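Local coordinates for protein polyketide synthase type I (PDB 5KKU) that probably dehydrates polyketide intermediates through this N-terminal dehydratase domain of the difficidin assembly line, within a longer modular synthase, at residues I153-F158 with F196-T201. Numbering follows the deposited sequence.
Sequences IEHGEF and FLDAST
His155 and Asp198 reach for each other from opposite sides, and their meeting is the only direct contact between 153-158 and 196-201. NE2 of His155 donates to OD2 of Asp198 over 2.7 Å, with an N-H...O angle of 154°. The acceptor lies at the edge of the imidazole, close to its plane, and the ring nitrogen arrives nearly along the C-O direction of OD2. The planes of ring and carboxylate are 43° apart; the one N-H of NE2 goes to OD2, with OD1 turned away. The backbones stay well apart, the CA atoms of His155 and Ala199 being 10.0 Å from each other, so the two side chains bridge the gap. On the helix, CG of Asp198 extends anti to the backbone N (chi1 -175°), which sends the carboxylate out from the helix to the imidazole.

Two side-chain bonds tie the last residues of 196-201 back to the preceding carbonyls: OG1 of Thr201 donates to O of Asp198 at 2.8 Å, in the carbonyl plane, and OG of Ser200 donates to O of Phe196 at 2.8 Å. The carbonyl of Phe196 also takes the amide of Ser200, from the opposite face. Tyr145 and His25 meet the imidazole edge-to-face, while backbone bonds pair Glu154 with Arg26 and, just past the strand ends, Gly156 with Asp24, holding 153-155 antiparallel to strand 25-27, which carries His25. With Asp198 the predicted proton donor and His25 the predicted proton acceptor, His155 touches both residues of a probable dehydratase active site and could orient the carboxylate of Asp198, consistent with the double-hotdog fold of polyketide synthase dehydratases, in which the two hotdog halves each contribute one catalytic residue.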
ATOM      1  N   ILE A 153      10.340  -5.753 -10.490  1.00 28.36           N
ATOM      2  CA  ILE A 153       9.628  -5.974  -9.257  1.00 25.11           C
ATOM      3  C   ILE A 153       8.986  -7.366  -9.269  1.00 28.60           C
ATOM      4  O   ILE A 153       8.254  -7.687 -10.144  1.00 23.71           O
ATOM      5  CB  ILE A 153       8.581  -4.898  -9.061  1.00 22.26           C
ATOM      6  CG1 ILE A 153       9.257  -3.549  -9.069  1.00 27.55           C
ATOM      7  CG2 ILE A 153       7.809  -5.122  -7.797  1.00 25.42           C
ATOM      8  CD1 ILE A 153       8.323  -2.409  -8.859  1.00 21.48           C
ATOM      9  N   GLU A 154       9.290  -8.200  -8.317  1.00 24.08           N
ATOM     10  CA  GLU A 154       8.779  -9.529  -8.366  1.00 19.74           C
ATOM     11  C   GLU A 154       7.924  -9.931  -7.192  1.00 23.62           C
ATOM     12  O   GLU A 154       8.377 -10.043  -6.086  1.00 24.68           O
ATOM     13  CB  GLU A 154       9.886 -10.546  -8.567  1.00 27.84           C
ATOM     14  CG  GLU A 154      10.681 -10.421  -9.839  1.00 29.39           C
ATOM     15  CD  GLU A 154      10.005 -10.964 -11.097  1.00 39.15           C
ATOM     16  OE1 GLU A 154       9.357 -12.012 -11.071  1.00 40.20           O
ATOM     17  OE2 GLU A 154      10.177 -10.352 -12.135  1.00 38.91           O
ATOM     18  N   HIS A 155       6.671 -10.180  -7.450  1.00 22.63           N
ATOM     19  CA  HIS A 155       5.795 -10.625  -6.430  1.00 19.95           C
ATOM     20  C   HIS A 155       5.791 -12.125  -6.301  1.00 26.33           C
ATOM     21  O   HIS A 155       5.659 -12.819  -7.271  1.00 27.54           O
ATOM     22  CB  HIS A 155       4.392 -10.165  -6.712  1.00 20.88           C
ATOM     23  CG  HIS A 155       4.157  -8.716  -6.479  1.00 21.74           C
ATOM     24  ND1 HIS A 155       4.400  -7.766  -7.435  1.00 23.00           N
ATOM     25  CD2 HIS A 155       3.661  -8.058  -5.417  1.00 19.58           C
ATOM     26  CE1 HIS A 155       4.068  -6.592  -6.966  1.00 21.79           C
ATOM     27  NE2 HIS A 155       3.622  -6.740  -5.743  1.00 16.43           N
ATOM     28  N   GLY A 156       5.991 -12.609  -5.097  1.00 19.13           N
ATOM     29  CA  GLY A 156       5.824 -13.991  -4.734  1.00 21.65           C
ATOM     30  C   GLY A 156       4.449 -14.411  -4.229  1.00 23.63           C
ATOM     31  O   GLY A 156       3.572 -13.630  -4.171  1.00 22.62           O
ATOM     32  N   GLU A 157       4.299 -15.658  -3.861  1.00 21.75           N
ATOM     33  CA  GLU A 157       3.048 -16.227  -3.405  1.00 19.51           C
ATOM     34  C   GLU A 157       2.174 -15.400  -2.481  1.00 27.76           C
ATOM     35  O   GLU A 157       1.025 -15.205  -2.786  1.00 22.46           O
ATOM     36  CB  GLU A 157       3.268 -17.639  -2.879  1.00 18.83           C
ATOM     37  CG  GLU A 157       2.191 -18.237  -2.017  1.00 24.68           C
ATOM     38  CD  GLU A 157       2.250 -19.757  -1.906  1.00 36.63           C
ATOM     39  OE1 GLU A 157       3.321 -20.357  -1.947  1.00 41.41           O
ATOM     40  OE2 GLU A 157       1.200 -20.379  -1.766  1.00 43.40           O
ATOM     41  N   PHE A 158       2.730 -14.940  -1.389  1.00 21.89           N
ATOM     42  CA  PHE A 158       2.004 -14.177  -0.463  1.00 19.66           C
ATOM     43  C   PHE A 158       1.668 -12.809  -1.004  1.00 23.81           C
ATOM     44  O   PHE A 158       0.694 -12.250  -0.670  1.00 20.30           O
ATOM     45  CB  PHE A 158       2.917 -14.009   0.729  1.00 24.15           C
ATOM     46  CG  PHE A 158       2.296 -13.417   1.917  1.00 19.91           C
ATOM     47  CD1 PHE A 158       2.141 -12.092   2.026  1.00 17.40           C
ATOM     48  CD2 PHE A 158       1.924 -14.212   2.962  1.00 26.28           C
ATOM     49  CE1 PHE A 158       1.585 -11.560   3.141  1.00 21.57           C
ATOM     50  CE2 PHE A 158       1.375 -13.693   4.082  1.00 19.68           C
ATOM     51  CZ  PHE A 158       1.211 -12.359   4.177  1.00 23.90           C
ATOM     52  N   PHE A 196      -3.349  -7.078  -0.211  1.00 23.39           N
ATOM     53  CA  PHE A 196      -4.452  -6.340  -0.741  1.00 16.47           C
ATOM     54  C   PHE A 196      -4.106  -4.876  -0.990  1.00 21.76           C
ATOM     55  O   PHE A 196      -4.408  -4.380  -2.029  1.00 19.68           O
ATOM     56  CB  PHE A 196      -5.664  -6.438   0.159  1.00 22.02           C
ATOM     57  CG  PHE A 196      -6.548  -7.628  -0.098  1.00 23.07           C
ATOM     58  CD1 PHE A 196      -6.744  -8.116  -1.362  1.00 19.45           C
ATOM     59  CD2 PHE A 196      -7.206  -8.224   0.936  1.00 22.33           C
ATOM     60  CE1 PHE A 196      -7.534  -9.193  -1.582  1.00 23.21           C
ATOM     61  CE2 PHE A 196      -8.007  -9.298   0.732  1.00 20.25           C
ATOM     62  CZ  PHE A 196      -8.178  -9.779  -0.529  1.00 24.85           C
ATOM     63  N   LEU A 197      -3.443  -4.231  -0.039  1.00 19.63           N
ATOM     64  CA  LEU A 197      -3.060  -2.853  -0.121  1.00 13.29           C
ATOM     65  C   LEU A 197      -2.097  -2.606  -1.284  1.00 19.38           C
ATOM     66  O   LEU A 197      -2.299  -1.729  -2.063  1.00 19.70           O
ATOM     67  CB  LEU A 197      -2.490  -2.372   1.211  1.00 19.45           C
ATOM     68  CG  LEU A 197      -3.382  -2.247   2.441  1.00 20.29           C
ATOM     69  CD1 LEU A 197      -2.670  -1.541   3.550  1.00 24.38           C
ATOM     70  CD2 LEU A 197      -4.652  -1.509   2.128  1.00 20.93           C
ATOM     71  N   ASP A 198      -1.034  -3.384  -1.384  1.00 21.06           N
ATOM     72  CA  ASP A 198      -0.073  -3.324  -2.466  1.00 14.30           C
ATOM     73  C   ASP A 198      -0.708  -3.437  -3.839  1.00 21.84           C
ATOM     74  O   ASP A 198      -0.523  -2.610  -4.642  1.00 19.80           O
ATOM     75  CB  ASP A 198       0.966  -4.396  -2.258  1.00 17.28           C
ATOM     76  CG  ASP A 198       2.074  -4.355  -3.248  1.00 24.90           C
ATOM     77  OD1 ASP A 198       2.853  -3.425  -3.279  1.00 28.50           O
ATOM     78  OD2 ASP A 198       2.186  -5.270  -4.005  1.00 26.53           O
ATOM     79  N   ALA A 199      -1.462  -4.489  -4.074  1.00 23.01           N
ATOM     80  CA  ALA A 199      -2.143  -4.675  -5.338  1.00 25.17           C
ATOM     81  C   ALA A 199      -3.097  -3.555  -5.681  1.00 23.95           C
ATOM     82  O   ALA A 199      -3.262  -3.262  -6.826  1.00 29.88           O
ATOM     83  CB  ALA A 199      -2.865  -5.990  -5.397  1.00 25.80           C
ATOM     84  N   SER A 200      -3.703  -2.963  -4.687  1.00 16.98           N
ATOM     85  CA  SER A 200      -4.610  -1.870  -4.898  1.00 24.11           C
ATOM     86  C   SER A 200      -3.957  -0.592  -5.375  1.00 20.68           C
ATOM     87  O   SER A 200      -4.576   0.178  -6.005  1.00 23.87           O
ATOM     88  CB  SER A 200      -5.433  -1.606  -3.668  1.00 16.06           C
ATOM     89  OG  SER A 200      -6.222  -2.683  -3.382  1.00 16.96           O
ATOM     90  N   THR A 201      -2.692  -0.405  -5.038  1.00 19.79           N
ATOM     91  CA  THR A 201      -1.939   0.712  -5.553  1.00 21.33           C
ATOM     92  C   THR A 201      -1.708   0.644  -7.036  1.00 24.27           C
ATOM     93  O   THR A 201      -1.235   1.567  -7.595  1.00 25.76           O
ATOM     94  CB  THR A 201      -0.587   0.956  -4.894  1.00 19.81           C
ATOM     95  OG1 THR A 201       0.361   0.008  -5.333  1.00 18.65           O
ATOM     96  CG2 THR A 201      -0.684   0.951  -3.474  1.00 21.75           C
TER